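Local coordinates for glycosyl hydrolase family 2, TIM barrel domain protein (Faecalibacterium prausnitzii A2-165, PDB 6ED2) that probably hydrolyses beta-glucuronides as a family 2 glycoside hydrolase of a human gut bacterium, at residues V117-A121 with N162-M168; D189-Y193 with R328-L332; R303-F307 with D625-R629; P313-F319 with R618-V624. All coordinates share one frame; numbering follows the deposited sequence. Where two conformers were deposited one is given.

Interaction 1. Residues V117-A121 with N162-M168; sequences VTHRA and NELSETM
Arg120, the first residue of strand 120-125, and His119 just before it reach into the loop 162-168 and meet Met168 together. The Arg120 guanidinium works by its edge: NH1 donates a nearly straight bond (168°) to Glu163 O at 2.9 Å, with the acceptor close to the guanidinium plane. From the same edge NH2 gives a weak bond to the thioether, 3.3 Å from Met168 SD. A bend at the last torsion of Met168 (chi3 -77°) turns CE over the imidazole, 3.8 Å from the centroid of the His119 ring and 15° off its normal, a CH-pi contact. Thr118 CG2 covers the opposite face. At the ring edge CD2 of His119 lies 3.5 Å from Asn162 O; Leu164 CD2 packs 3.6 Å from His119 NE2. His119 follows a cis peptide, and both His119 and Arg120 face Asn161 in a classic beta bulge, where strand 120-125 pairs antiparallel with strand 152-161 in the sugar-binding domain. A leucine in place of Arg120 would probably leave Glu163 O without this donor and Met168 SD without its polar neighbour. Farther out, Glu134 forms a salt bridge with Arg120 NE, and Asn161 OD1 accepts a second bond from NH1. Asn192 OD1 takes His119 NE2, fixing the ring's rotation, and Gly91 N and Tyr89 O hold the amide of Asn162.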
loop_
_atom_site.group_PDB
_atom_site.type_symbol
_atom_site.label_atom_id
_atom_site.label_comp_id
_atom_site.label_asym_id
_atom_site.label_seq_id
_atom_site.Cartn_x
_atom_site.Cartn_y
_atom_site.Cartn_z
ATOM N N VAL A 117 14.358 -32.813 -7.203
ATOM C CA VAL A 117 15.147 -31.920 -8.042
ATOM C C VAL A 117 14.258 -31.523 -9.209
ATOM O O VAL A 117 13.682 -32.389 -9.876
ATOM C CB VAL A 117 16.460 -32.567 -8.544
ATOM C CG1 VAL A 117 17.228 -31.587 -9.415
ATOM C CG2 VAL A 117 17.352 -33.022 -7.367
ATOM N N THR A 118 14.111 -30.226 -9.443
ATOM C CA THR A 118 13.122 -29.712 -10.385
ATOM C C THR A 118 13.834 -29.197 -11.626
ATOM O O THR A 118 14.690 -28.314 -11.514
ATOM C CB THR A 118 12.308 -28.612 -9.713
ATOM O OG1 THR A 118 11.744 -29.130 -8.492
ATOM C CG2 THR A 118 11.212 -28.098 -10.638
ATOM N N HIS A 119 13.504 -29.736 -12.809
ATOM C CA HIS A 119 12.457 -30.732 -13.082
ATOM C C HIS A 119 12.989 -32.161 -13.294
ATOM O O HIS A 119 12.250 -33.132 -13.209
ATOM C CB HIS A 119 11.690 -30.333 -14.349
ATOM C CG HIS A 119 10.727 -29.212 -14.155
ATOM N ND1 HIS A 119 9.605 -29.324 -13.359
ATOM C CD2 HIS A 119 10.704 -27.959 -14.666
ATOM C CE1 HIS A 119 8.943 -28.180 -13.375
ATOM N NE2 HIS A 119 9.592 -27.334 -14.157
ATOM N N ARG A 120 14.264 -32.268 -13.654
ATOM C CA ARG A 120 14.893 -33.554 -13.932
ATOM C C ARG A 120 16.346 -33.447 -13.495
ATOM O O ARG A 120 16.886 -32.347 -13.349
ATOM C CB ARG A 120 14.791 -33.931 -15.418
ATOM C CG ARG A 120 15.382 -32.885 -16.398
ATOM C CD ARG A 120 14.849 -33.086 -17.839
ATOM N NE ARG A 120 13.395 -33.158 -17.799
ATOM C CZ ARG A 120 12.591 -32.108 -17.945
ATOM N NH1 ARG A 120 13.088 -30.893 -18.186
ATOM N NH2 ARG A 120 11.282 -32.280 -17.866
ATOM N N ALA A 121 16.986 -34.596 -13.296
ATOM C CA ALA A 121 18.320 -34.598 -12.708
ATOM C C ALA A 121 19.153 -35.768 -13.224
ATOM O O ALA A 121 18.637 -36.867 -13.456
ATOM C CB ALA A 121 18.236 -34.653 -11.176
ATOM N N ASN A 162 15.314 -27.473 -16.280
ATOM C CA ASN A 162 13.966 -27.004 -15.969
ATOM C C ASN A 162 13.154 -26.683 -17.219
ATOM O O ASN A 162 12.164 -25.942 -17.141
ATOM C CB ASN A 162 14.022 -25.787 -15.045
ATOM C CG ASN A 162 14.666 -24.587 -15.704
ATOM O OD1 ASN A 162 15.260 -24.698 -16.777
ATOM N ND2 ASN A 162 14.562 -23.423 -15.056
ATOM N N GLU A 163 13.559 -27.210 -18.370
ATOM C CA GLU A 163 12.805 -26.981 -19.592
ATOM C C GLU A 163 11.458 -27.689 -19.526
ATOM O O GLU A 163 11.306 -28.736 -18.891
ATOM C CB GLU A 163 13.603 -27.448 -20.807
ATOM C CG GLU A 163 14.768 -26.546 -21.097
ATOM C CD GLU A 163 15.712 -27.083 -22.167
ATOM O OE1 GLU A 163 16.781 -27.611 -21.810
ATOM O OE2 GLU A 163 15.411 -26.934 -23.363
ATOM N N LEU A 164 10.469 -27.074 -20.163
ATOM C CA LEU A 164 9.110 -27.580 -20.212
ATOM C C LEU A 164 8.806 -28.210 -21.570
ATOM O O LEU A 164 9.320 -27.784 -22.607
ATOM C CB LEU A 164 8.129 -26.446 -19.931
ATOM C CG LEU A 164 8.244 -25.826 -18.534
ATOM C CD1 LEU A 164 7.223 -24.711 -18.378
ATOM C CD2 LEU A 164 8.080 -26.893 -17.445
ATOM N N SER A 165 7.946 -29.226 -21.559
ATOM C CA SER A 165 7.484 -29.858 -22.793
ATOM C C SER A 165 6.062 -30.357 -22.579
ATOM O O SER A 165 5.506 -30.259 -21.480
ATOM C CB SER A 165 8.393 -31.016 -23.215
ATOM O OG SER A 165 8.088 -32.151 -22.417
ATOM N N GLU A 166 5.482 -30.914 -23.644
ATOM C CA GLU A 166 4.134 -31.457 -23.615
ATOM C C GLU A 166 4.096 -32.926 -23.200
ATOM O O GLU A 166 3.018 -33.533 -23.219
ATOM C CB GLU A 166 3.469 -31.280 -24.984
ATOM C CG GLU A 166 3.436 -29.831 -25.441
ATOM C CD GLU A 166 2.617 -29.615 -26.709
ATOM O OE1 GLU A 166 2.358 -30.599 -27.437
ATOM O OE2 GLU A 166 2.205 -28.455 -26.953
ATOM N N THR A 167 5.234 -33.513 -22.825
ATOM C CA THR A 167 5.254 -34.900 -22.378
ATOM C C THR A 167 5.606 -35.041 -20.899
ATOM O O THR A 167 5.833 -36.165 -20.436
ATOM C CB THR A 167 6.224 -35.728 -23.233
ATOM O OG1 THR A 167 7.483 -35.055 -23.327
ATOM C CG2 THR A 167 5.667 -35.919 -24.630
ATOM N N MET A 168 5.626 -33.948 -20.140
ATOM C CA MET A 168 6.014 -33.981 -18.736
ATOM C C MET A 168 4.902 -33.420 -17.856
ATOM O O MET A 168 3.972 -32.756 -18.317
ATOM C CB MET A 168 7.293 -33.168 -18.501
ATOM C CG MET A 168 7.097 -31.690 -18.835
ATOM S SD MET A 168 8.507 -30.642 -18.430
ATOM C CE MET A 168 8.328 -30.490 -16.636
#

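Interaction 2. Residues D189-Y193 with R328-L332; sequences DFYNY and RGRGL
Arg330 supplies the direct hydrogen bond of this contact: NH2 donates to Tyr191 O at 2.7 Å, in the carbonyl plane and on a lone pair, though the bond is bent (138°). A chain bent at chi2 (-145°) and extended at chi3 carries the guanidinium there. One water extends the polar grip, accepting from Arg330 NE at 2.6 Å and donating to Tyr193 O at 2.9 Å. Among apolar contacts, Gly329 CA sits over the centre of the Tyr193 ring, 3.6 Å from its centroid, as a CH-pi contact, and Tyr193 CB meets Arg330 CG at 3.6 Å. Gly329 has positive phi in the type II' turn from Arg328 to Gly331, and a CB there would run into the tyrosine. Guanidinium and rings meet unstacked: Tyr193 CD2 lies over one face of the Arg330 group, the planes 76° apart, and NH2 approaches the edge of Phe190, 3.1 Å from CD1. The contact joins the sugar-binding domain, in its loop between strands 182-186 and 195-196, to the barrel loop from strand 312-320 to helix 334-347.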
loop_
_atom_site.group_PDB
_atom_site.type_symbol
_atom_site.label_atom_id
_atom_site.label_comp_id
_atom_site.label_asym_id
_atom_site.label_seq_id
_atom_site.Cartn_x
_atom_site.Cartn_y
_atom_site.Cartn_z
ATOM N N ASP A 189 -0.468 -21.774 -14.473
ATOM C CA ASP A 189 -0.443 -20.377 -14.031
ATOM C C ASP A 189 0.808 -20.041 -13.216
ATOM O O ASP A 189 1.292 -18.910 -13.291
ATOM C CB ASP A 189 -1.717 -20.055 -13.230
ATOM C CG ASP A 189 -1.926 -18.552 -12.995
ATOM O OD1 ASP A 189 -2.846 -18.184 -12.221
ATOM O OD2 ASP A 189 -1.179 -17.738 -13.574
ATOM N N PHE A 190 1.386 -21.001 -12.497
ATOM C CA PHE A 190 2.382 -20.699 -11.477
ATOM C C PHE A 190 3.785 -20.583 -12.073
ATOM O O PHE A 190 4.075 -21.121 -13.145
ATOM C CB PHE A 190 2.340 -21.747 -10.345
ATOM C CG PHE A 190 2.396 -23.190 -10.812
ATOM C CD1 PHE A 190 3.592 -23.910 -10.750
ATOM C CD2 PHE A 190 1.251 -23.841 -11.250
ATOM C CE1 PHE A 190 3.653 -25.248 -11.144
ATOM C CE2 PHE A 190 1.301 -25.182 -11.644
ATOM C CZ PHE A 190 2.512 -25.886 -11.586
ATOM N N TYR A 191 4.645 -19.834 -11.383
ATOM C CA TYR A 191 5.988 -19.585 -11.883
ATOM C C TYR A 191 6.797 -20.884 -11.952
ATOM O O TYR A 191 6.668 -21.773 -11.104
ATOM C CB TYR A 191 6.708 -18.559 -11.002
ATOM C CG TYR A 191 7.962 -17.994 -11.651
ATOM C CD1 TYR A 191 7.896 -16.869 -12.465
ATOM C CD2 TYR A 191 9.210 -18.606 -11.476
ATOM C CE1 TYR A 191 9.036 -16.352 -13.083
ATOM C CE2 TYR A 191 10.358 -18.097 -12.096
ATOM C CZ TYR A 191 10.253 -16.974 -12.901
ATOM O OH TYR A 191 11.374 -16.456 -13.522
ATOM N N ASN A 192 7.655 -20.986 -12.966
ATOM C CA ASN A 192 8.437 -22.206 -13.190
ATOM C C ASN A 192 9.667 -22.263 -12.273
ATOM O O ASN A 192 10.807 -22.360 -12.719
ATOM C CB ASN A 192 8.845 -22.308 -14.658
ATOM C CG ASN A 192 9.406 -23.683 -15.014
ATOM O OD1 ASN A 192 8.876 -24.708 -14.584
ATOM N ND2 ASN A 192 10.484 -23.708 -15.799
ATOM N N TYR A 193 9.416 -22.208 -10.965
ATOM C CA TYR A 193 10.498 -22.328 -9.991
ATOM C C TYR A 193 11.210 -23.669 -10.153
ATOM O O TYR A 193 10.568 -24.724 -10.213
ATOM C CB TYR A 193 9.945 -22.206 -8.570
ATOM C CG TYR A 193 9.640 -20.783 -8.137
ATOM C CD1 TYR A 193 10.616 -19.786 -8.208
ATOM C CD2 TYR A 193 8.373 -20.440 -7.663
ATOM C CE1 TYR A 193 10.335 -18.477 -7.819
ATOM C CE2 TYR A 193 8.077 -19.146 -7.280
ATOM C CZ TYR A 193 9.059 -18.168 -7.357
ATOM O OH TYR A 193 8.754 -16.886 -6.958
ATOM N N ARG A 328 12.607 -17.824 -1.436
ATOM C CA ARG A 328 13.032 -19.216 -1.613
ATOM C C ARG A 328 12.268 -19.981 -2.702
ATOM O O ARG A 328 12.563 -21.164 -2.928
ATOM C CB ARG A 328 12.897 -19.983 -0.290
ATOM C CG ARG A 328 11.484 -20.518 -0.015
ATOM C CD ARG A 328 11.283 -20.839 1.485
ATOM N NE ARG A 328 11.551 -19.654 2.288
ATOM C CZ ARG A 328 12.672 -19.449 2.973
ATOM N NH1 ARG A 328 13.634 -20.375 2.998
ATOM N NH2 ARG A 328 12.824 -18.317 3.648
ATOM N N GLY A 329 11.304 -19.362 -3.371
ATOM C CA GLY A 329 10.531 -20.095 -4.372
ATOM C C GLY A 329 9.750 -21.226 -3.742
ATOM O O GLY A 329 8.953 -21.008 -2.826
ATOM N N ARG A 330 9.981 -22.462 -4.194
ATOM C CA ARG A 330 9.289 -23.623 -3.632
ATOM C C ARG A 330 10.117 -24.339 -2.573
ATOM O O ARG A 330 9.728 -25.429 -2.131
ATOM C CB ARG A 330 8.894 -24.618 -4.732
ATOM C CG ARG A 330 8.228 -23.965 -5.926
ATOM C CD ARG A 330 7.120 -24.820 -6.602
ATOM N NE ARG A 330 6.664 -24.061 -7.770
ATOM C CZ ARG A 330 5.804 -23.048 -7.700
ATOM N NH1 ARG A 330 5.266 -22.700 -6.535
ATOM N NH2 ARG A 330 5.492 -22.370 -8.791
ATOM N N GLY A 331 11.225 -23.744 -2.144
ATOM C CA GLY A 331 12.051 -24.374 -1.128
ATOM C C GLY A 331 11.273 -24.657 0.145
ATOM O O GLY A 331 10.414 -23.877 0.564
ATOM N N LEU A 332 11.566 -25.805 0.747
ATOM C CA LEU A 332 10.958 -26.165 2.014
ATOM C C LEU A 332 11.467 -25.214 3.092
ATOM O O LEU A 332 12.664 -24.912 3.152
ATOM C CB LEU A 332 11.295 -27.620 2.373
ATOM C CG LEU A 332 10.782 -28.066 3.754
ATOM C CD1 LEU A 332 9.251 -28.100 3.787
ATOM C CD2 LEU A 332 11.348 -29.435 4.164
HETATM O O HOH W 1 7.717 -24.826 -9.998
#

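Interaction 3. Residues R303-F307 with D625-R629; sequences RHGRF and DFKKR
His304 O packs against Arg629 CG at 3.6 Å, at the tip of a two-residue beta hairpin: a type I' turn from Arg303 to Arg306 links strands 300-303 and 306-309 and meets the C-terminal tail of the chain beside the TIM barrel. At Gly305 the carbonyl oxygen accepts Arg629 NH2 at 3.0 Å, on a lone pair and near the guanidinium plane. Gly305 has positive phi, and a CB there would collide with that same NH2. Bent at chi2 (-87°) and chi3, Arg306 turns along the tail. Its NH1 donates an almost straight bond (174°) to Asp625 O at 2.9 Å, and NH2 reaches Phe626 O, also at 2.9 Å, at a more bent angle of 139°; both donors stand above the carbonyl planes. Lys627 O lies over the centre of one guanidinium face, 3.1 Å from Arg306 CZ. Gln575 links these groups by accepting from Arg306 NH2 and donating to Lys627 O, and Asp572 forms a salt bridge with Arg629 NE. One water accepts from both Arg306 NE, at 3.3 Å, and Arg629 N, at 2.8 Å.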
loop_
_atom_site.group_PDB
_atom_site.type_symbol
_atom_site.label_atom_id
_atom_site.label_comp_id
_atom_site.label_asym_id
_atom_site.label_seq_id
_atom_site.Cartn_x
_atom_site.Cartn_y
_atom_site.Cartn_z
ATOM N N ARG A 303 -19.570 -42.881 1.364
ATOM C CA ARG A 303 -20.784 -43.682 1.411
ATOM C C ARG A 303 -21.968 -42.750 1.608
ATOM O O ARG A 303 -21.875 -41.762 2.346
ATOM C CB ARG A 303 -20.755 -44.749 2.533
ATOM C CG ARG A 303 -19.785 -45.941 2.307
ATOM C CD ARG A 303 -20.035 -46.719 0.981
ATOM N NE ARG A 303 -19.218 -47.943 0.875
ATOM C CZ ARG A 303 -18.101 -48.057 0.150
ATOM N NH1 ARG A 303 -17.640 -47.018 -0.546
ATOM N NH2 ARG A 303 -17.439 -49.212 0.124
ATOM N N HIS A 304 -23.080 -43.061 0.939
ATOM C CA HIS A 304 -24.298 -42.260 1.047
ATOM C C HIS A 304 -24.027 -40.817 0.639
ATOM O O HIS A 304 -24.550 -39.871 1.236
ATOM C CB HIS A 304 -24.889 -42.326 2.459
ATOM C CG HIS A 304 -25.173 -43.723 2.928
ATOM N ND1 HIS A 304 -26.077 -44.554 2.295
ATOM C CD2 HIS A 304 -24.662 -44.439 3.960
ATOM C CE1 HIS A 304 -26.107 -45.720 2.915
ATOM N NE2 HIS A 304 -25.260 -45.675 3.929
ATOM N N GLY A 305 -23.183 -40.654 -0.382
ATOM C CA GLY A 305 -22.865 -39.342 -0.917
ATOM C C GLY A 305 -22.186 -38.402 0.054
ATOM O O GLY A 305 -22.276 -37.181 -0.121
ATOM N N ARG A 306 -21.501 -38.940 1.077
ATOM C CA ARG A 306 -20.807 -38.146 2.082
ATOM C C ARG A 306 -19.380 -38.655 2.248
ATOM O O ARG A 306 -19.114 -39.853 2.090
ATOM C CB ARG A 306 -21.528 -38.203 3.431
ATOM C CG ARG A 306 -22.932 -37.645 3.395
ATOM C CD ARG A 306 -22.908 -36.156 3.622
ATOM N NE ARG A 306 -23.478 -35.814 4.919
ATOM C CZ ARG A 306 -23.136 -34.748 5.636
ATOM N NH1 ARG A 306 -23.721 -34.525 6.806
ATOM N NH2 ARG A 306 -22.214 -33.904 5.188
ATOM N N PHE A 307 -18.462 -37.727 2.557
ATOM C CA PHE A 307 -17.110 -38.077 3.005
ATOM C C PHE A 307 -17.192 -38.583 4.441
ATOM O O PHE A 307 -17.498 -37.810 5.356
ATOM C CB PHE A 307 -16.174 -36.868 2.924
ATOM C CG PHE A 307 -15.962 -36.349 1.528
ATOM C CD1 PHE A 307 -15.256 -37.093 0.598
ATOM C CD2 PHE A 307 -16.488 -35.123 1.144
ATOM C CE1 PHE A 307 -15.090 -36.635 -0.706
ATOM C CE2 PHE A 307 -16.315 -34.648 -0.152
ATOM C CZ PHE A 307 -15.620 -35.410 -1.085
ATOM N N ASP A 625 -20.162 -31.715 10.298
ATOM C CA ASP A 625 -20.989 -32.528 9.403
ATOM C C ASP A 625 -22.064 -31.699 8.697
ATOM O O ASP A 625 -23.162 -32.191 8.412
ATOM C CB ASP A 625 -21.623 -33.687 10.173
ATOM C CG ASP A 625 -22.591 -33.214 11.248
ATOM O OD1 ASP A 625 -22.423 -32.089 11.754
ATOM O OD2 ASP A 625 -23.525 -33.969 11.583
ATOM N N PHE A 626 -21.749 -30.439 8.411
ATOM C CA PHE A 626 -22.613 -29.575 7.621
ATOM C C PHE A 626 -23.025 -30.253 6.318
ATOM O O PHE A 626 -22.257 -31.020 5.726
ATOM C CB PHE A 626 -21.859 -28.282 7.335
ATOM C CG PHE A 626 -22.617 -27.284 6.516
ATOM C CD1 PHE A 626 -22.044 -26.743 5.372
ATOM C CD2 PHE A 626 -23.870 -26.839 6.918
ATOM C CE1 PHE A 626 -22.720 -25.795 4.616
ATOM C CE2 PHE A 626 -24.558 -25.883 6.177
ATOM C CZ PHE A 626 -23.987 -25.364 5.014
ATOM N N LYS A 627 -24.262 -29.971 5.894
ATOM C CA LYS A 627 -24.835 -30.377 4.612
ATOM C C LYS A 627 -25.309 -31.821 4.643
ATOM O O LYS A 627 -24.760 -32.673 3.932
ATOM C CB LYS A 627 -23.847 -30.184 3.460
ATOM C CG LYS A 627 -24.509 -29.647 2.218
ATOM C CD LYS A 627 -24.742 -28.157 2.360
ATOM C CE LYS A 627 -24.826 -27.535 1.011
ATOM N NZ LYS A 627 -23.602 -27.802 0.230
ATOM N N LYS A 628 -26.325 -32.092 5.466
ATOM C CA LYS A 628 -26.958 -33.400 5.463
ATOM C C LYS A 628 -27.563 -33.678 4.092
ATOM O O LYS A 628 -28.016 -32.775 3.384
ATOM C CB LYS A 628 -28.015 -33.490 6.569
ATOM C CG LYS A 628 -27.401 -33.609 7.974
ATOM C CD LYS A 628 -28.462 -33.682 9.084
ATOM C CE LYS A 628 -27.823 -33.851 10.465
ATOM N NZ LYS A 628 -26.783 -32.808 10.738
ATOM N N ARG A 629 -27.550 -34.944 3.714
ATOM C CA ARG A 629 -27.611 -35.312 2.308
ATOM C C ARG A 629 -28.964 -35.920 1.930
ATOM O O ARG A 629 -29.886 -35.968 2.756
ATOM C CB ARG A 629 -26.452 -36.273 2.030
ATOM C CG ARG A 629 -26.261 -36.704 0.633
ATOM C CD ARG A 629 -25.536 -35.674 -0.170
ATOM N NE ARG A 629 -26.028 -35.737 -1.546
ATOM C CZ ARG A 629 -25.339 -36.212 -2.573
ATOM N NH1 ARG A 629 -25.887 -36.229 -3.788
ATOM N NH2 ARG A 629 -24.098 -36.647 -2.390
HETATM O O HOH W 2 -26.455 -37.136 5.136
#

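Interaction 4. Residues P313-F319 with R618-V624; sequences PVYLRGF and RWTTLPV
Trp619 forms the apolar centre, with the aliphatic part of Arg317 lying across one face of its indole: Arg317 CB is 3.5 Å from the centroid of the five-membered ring. The backbone of Gly318 continues over the six-membered ring, whose edge points at the face of Phe319 in a T-shaped pair, centroids 5.3 Å apart and planes at 77°. The helix involved, 610-621, is the last of the TIM barrel and packs against strand 312-320, which runs parallel to strands 351-353 and 574-580. Bends at chi2 and chi3 bring the Arg317 guanidinium round to the carbonyls of Trp619 and the residues after it. There NH1 donates to Trp619 O at 2.9 Å and to Leu622 O at 2.8 Å, while NH2 reaches Pro623 O at 3.0 Å, all near the guanidinium plane. Side-on, NE and NH2 together grip Tyr315 O, both from the same face of its carbonyl plane. Methionine in place of Arg317 would probably leave the carbonyls of Trp619, Leu622 and Pro623 without this shared donor group and Tyr315 O without its two-nitrogen grip. Farther along, Tyr315 N gives a straight bond (173°) to Val624 O at 2.8 Å. Glu577 ties the polar ends together, accepting from Tyr315 OH and Trp619 NE1 and forming a salt bridge with Arg618.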
loop_
_atom_site.group_PDB
_atom_site.type_symbol
_atom_site.label_atom_id
_atom_site.label_comp_id
_atom_site.label_asym_id
_atom_site.label_seq_id
_atom_site.Cartn_x
_atom_site.Cartn_y
_atom_site.Cartn_z
ATOM N N PRO A 313 -19.630 -38.142 8.856
ATOM C CA PRO A 313 -19.451 -37.255 7.700
ATOM C C PRO A 313 -18.670 -36.001 8.053
ATOM O O PRO A 313 -18.788 -35.462 9.156
ATOM C CB PRO A 313 -20.888 -36.922 7.278
ATOM C CG PRO A 313 -21.701 -37.113 8.530
ATOM C CD PRO A 313 -21.034 -38.211 9.310
ATOM N N VAL A 314 -17.856 -35.541 7.101
ATOM C CA VAL A 314 -17.072 -34.318 7.248
ATOM C C VAL A 314 -17.333 -33.432 6.043
ATOM O O VAL A 314 -17.191 -33.881 4.898
ATOM C CB VAL A 314 -15.557 -34.589 7.362
ATOM C CG1 VAL A 314 -14.811 -33.262 7.448
ATOM C CG2 VAL A 314 -15.254 -35.428 8.578
ATOM N N TYR A 315 -17.695 -32.179 6.297
ATOM C CA TYR A 315 -17.794 -31.177 5.246
ATOM C C TYR A 315 -16.424 -30.521 5.100
ATOM O O TYR A 315 -15.932 -29.886 6.039
ATOM C CB TYR A 315 -18.882 -30.148 5.566
ATOM C CG TYR A 315 -19.035 -29.111 4.484
ATOM C CD1 TYR A 315 -19.886 -29.325 3.394
ATOM C CD2 TYR A 315 -18.298 -27.928 4.519
ATOM C CE1 TYR A 315 -20.004 -28.371 2.368
ATOM C CE2 TYR A 315 -18.411 -26.975 3.511
ATOM C CZ TYR A 315 -19.262 -27.200 2.440
ATOM O OH TYR A 315 -19.364 -26.243 1.450
ATOM N N LEU A 316 -15.799 -30.699 3.938
ATOM C CA LEU A 316 -14.433 -30.241 3.737
ATOM C C LEU A 316 -14.419 -28.725 3.563
ATOM O O LEU A 316 -15.237 -28.165 2.822
ATOM C CB LEU A 316 -13.816 -30.922 2.509
ATOM C CG LEU A 316 -13.930 -32.455 2.339
ATOM C CD1 LEU A 316 -13.231 -32.954 1.057
ATOM C CD2 LEU A 316 -13.387 -33.216 3.546
ATOM N N ARG A 317 -13.496 -28.060 4.256
ATOM C CA ARG A 317 -13.298 -26.618 4.125
ATOM C C ARG A 317 -11.808 -26.337 4.241
ATOM O O ARG A 317 -11.129 -26.892 5.115
ATOM C CB ARG A 317 -14.079 -25.823 5.191
ATOM C CG ARG A 317 -13.565 -26.008 6.620
ATOM C CD ARG A 317 -14.685 -25.897 7.635
ATOM N NE ARG A 317 -15.543 -27.074 7.585
ATOM C CZ ARG A 317 -16.574 -27.291 8.398
ATOM N NH1 ARG A 317 -16.881 -26.405 9.341
ATOM N NH2 ARG A 317 -17.299 -28.399 8.269
ATOM N N GLY A 318 -11.301 -25.490 3.351
ATOM C CA GLY A 318 -9.885 -25.202 3.345
ATOM C C GLY A 318 -9.410 -24.603 2.046
ATOM O O GLY A 318 -10.084 -23.740 1.476
ATOM N N PHE A 319 -8.269 -25.070 1.544
ATOM C CA PHE A 319 -7.555 -24.308 0.535
ATOM C C PHE A 319 -6.991 -25.202 -0.551
ATOM O O PHE A 319 -6.643 -26.362 -0.316
ATOM C CB PHE A 319 -6.377 -23.519 1.146
ATOM C CG PHE A 319 -6.762 -22.648 2.291
ATOM C CD1 PHE A 319 -7.254 -21.362 2.065
ATOM C CD2 PHE A 319 -6.629 -23.105 3.600
ATOM C CE1 PHE A 319 -7.610 -20.543 3.123
ATOM C CE2 PHE A 319 -6.996 -22.300 4.684
ATOM C CZ PHE A 319 -7.489 -21.022 4.449
ATOM N N ARG A 618 -17.278 -18.165 9.014
ATOM C CA ARG A 618 -18.071 -19.210 8.374
ATOM C C ARG A 618 -17.586 -20.603 8.774
ATOM O O ARG A 618 -18.375 -21.442 9.226
ATOM C CB ARG A 618 -18.036 -19.037 6.851
ATOM C CG ARG A 618 -18.741 -20.153 6.076
ATOM C CD ARG A 618 -18.747 -19.860 4.569
ATOM N NE ARG A 618 -19.077 -21.042 3.783
ATOM C CZ ARG A 618 -20.325 -21.421 3.497
ATOM N NH1 ARG A 618 -21.359 -20.705 3.934
ATOM N NH2 ARG A 618 -20.540 -22.517 2.774
ATOM N N TRP A 619 -16.282 -20.859 8.636
ATOM C CA TRP A 619 -15.774 -22.219 8.777
ATOM C C TRP A 619 -15.843 -22.707 10.216
ATOM O O TRP A 619 -16.023 -23.906 10.445
ATOM C CB TRP A 619 -14.342 -22.295 8.256
ATOM C CG TRP A 619 -14.265 -22.349 6.763
ATOM C CD1 TRP A 619 -15.302 -22.534 5.891
ATOM C CD2 TRP A 619 -13.087 -22.221 5.965
ATOM N NE1 TRP A 619 -14.839 -22.529 4.592
ATOM C CE2 TRP A 619 -13.481 -22.343 4.614
ATOM C CE3 TRP A 619 -11.729 -22.016 6.260
ATOM C CZ2 TRP A 619 -12.568 -22.271 3.561
ATOM C CZ3 TRP A 619 -10.833 -21.937 5.214
ATOM C CH2 TRP A 619 -11.260 -22.058 3.881
ATOM N N THR A 620 -15.682 -21.812 11.193
ATOM C CA THR A 620 -15.818 -22.190 12.594
ATOM C C THR A 620 -17.264 -22.211 13.052
ATOM O O THR A 620 -17.546 -22.749 14.122
ATOM C CB THR A 620 -15.022 -21.242 13.506
ATOM O OG1 THR A 620 -15.594 -19.932 13.448
ATOM C CG2 THR A 620 -13.541 -21.191 13.092
ATOM N N THR A 621 -18.178 -21.641 12.274
ATOM C CA THR A 621 -19.600 -21.723 12.578
ATOM C C THR A 621 -20.254 -22.954 11.955
ATOM O O THR A 621 -21.101 -23.587 12.594
ATOM C CB THR A 621 -20.307 -20.449 12.099
ATOM O OG1 THR A 621 -19.842 -19.341 12.875
ATOM C CG2 THR A 621 -21.811 -20.569 12.255
ATOM N N LEU A 622 -19.883 -23.314 10.725
ATOM C CA LEU A 622 -20.430 -24.526 10.119
ATOM C C LEU A 622 -20.053 -25.750 10.955
ATOM O O LEU A 622 -18.869 -25.928 11.287
ATOM C CB LEU A 622 -19.911 -24.709 8.695
ATOM C CG LEU A 622 -20.288 -23.653 7.659
ATOM C CD1 LEU A 622 -19.641 -23.971 6.315
ATOM C CD2 LEU A 622 -21.807 -23.573 7.521
ATOM N N PRO A 623 -21.005 -26.612 11.301
ATOM C CA PRO A 623 -20.653 -27.851 12.007
ATOM C C PRO A 623 -19.791 -28.752 11.137
ATOM O O PRO A 623 -19.754 -28.624 9.907
ATOM C CB PRO A 623 -22.015 -28.499 12.310
ATOM C CG PRO A 623 -22.945 -27.920 11.312
ATOM C CD PRO A 623 -22.456 -26.497 11.077
ATOM N N VAL A 624 -19.085 -29.677 11.797
ATOM C CA VAL A 624 -18.155 -30.536 11.064
ATOM C C VAL A 624 -18.897 -31.371 10.025
ATOM O O VAL A 624 -18.355 -31.663 8.948
ATOM C CB VAL A 624 -17.338 -31.408 12.045
ATOM C CG1 VAL A 624 -18.246 -32.155 12.986
ATOM C CG2 VAL A 624 -16.437 -32.383 11.291
#

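In the fold
The four contacts form two clusters. Interactions 1 and 2 have centres 14 Å apart and touch through Asn192; the first lies within the sugar-binding domain, the second joins that domain to the TIM barrel. Interactions 3 and 4, centres 12 Å apart, share the sheet in which strands 306-309 and 312-320 are neighbours, Phe307 O to Val314 N being a probable hydrogen bond of 2.9 Å. The clusters stand 29 to 40 Å apart between centres. Along the chain interaction 1 closes first; interaction 2 then alternates with 3 and 4, and interaction 3 encloses 4. The barrel's first strand and the hairpin before it are thus held to the chain's C-terminal part, while the loop following that strand meets the sugar-binding domain.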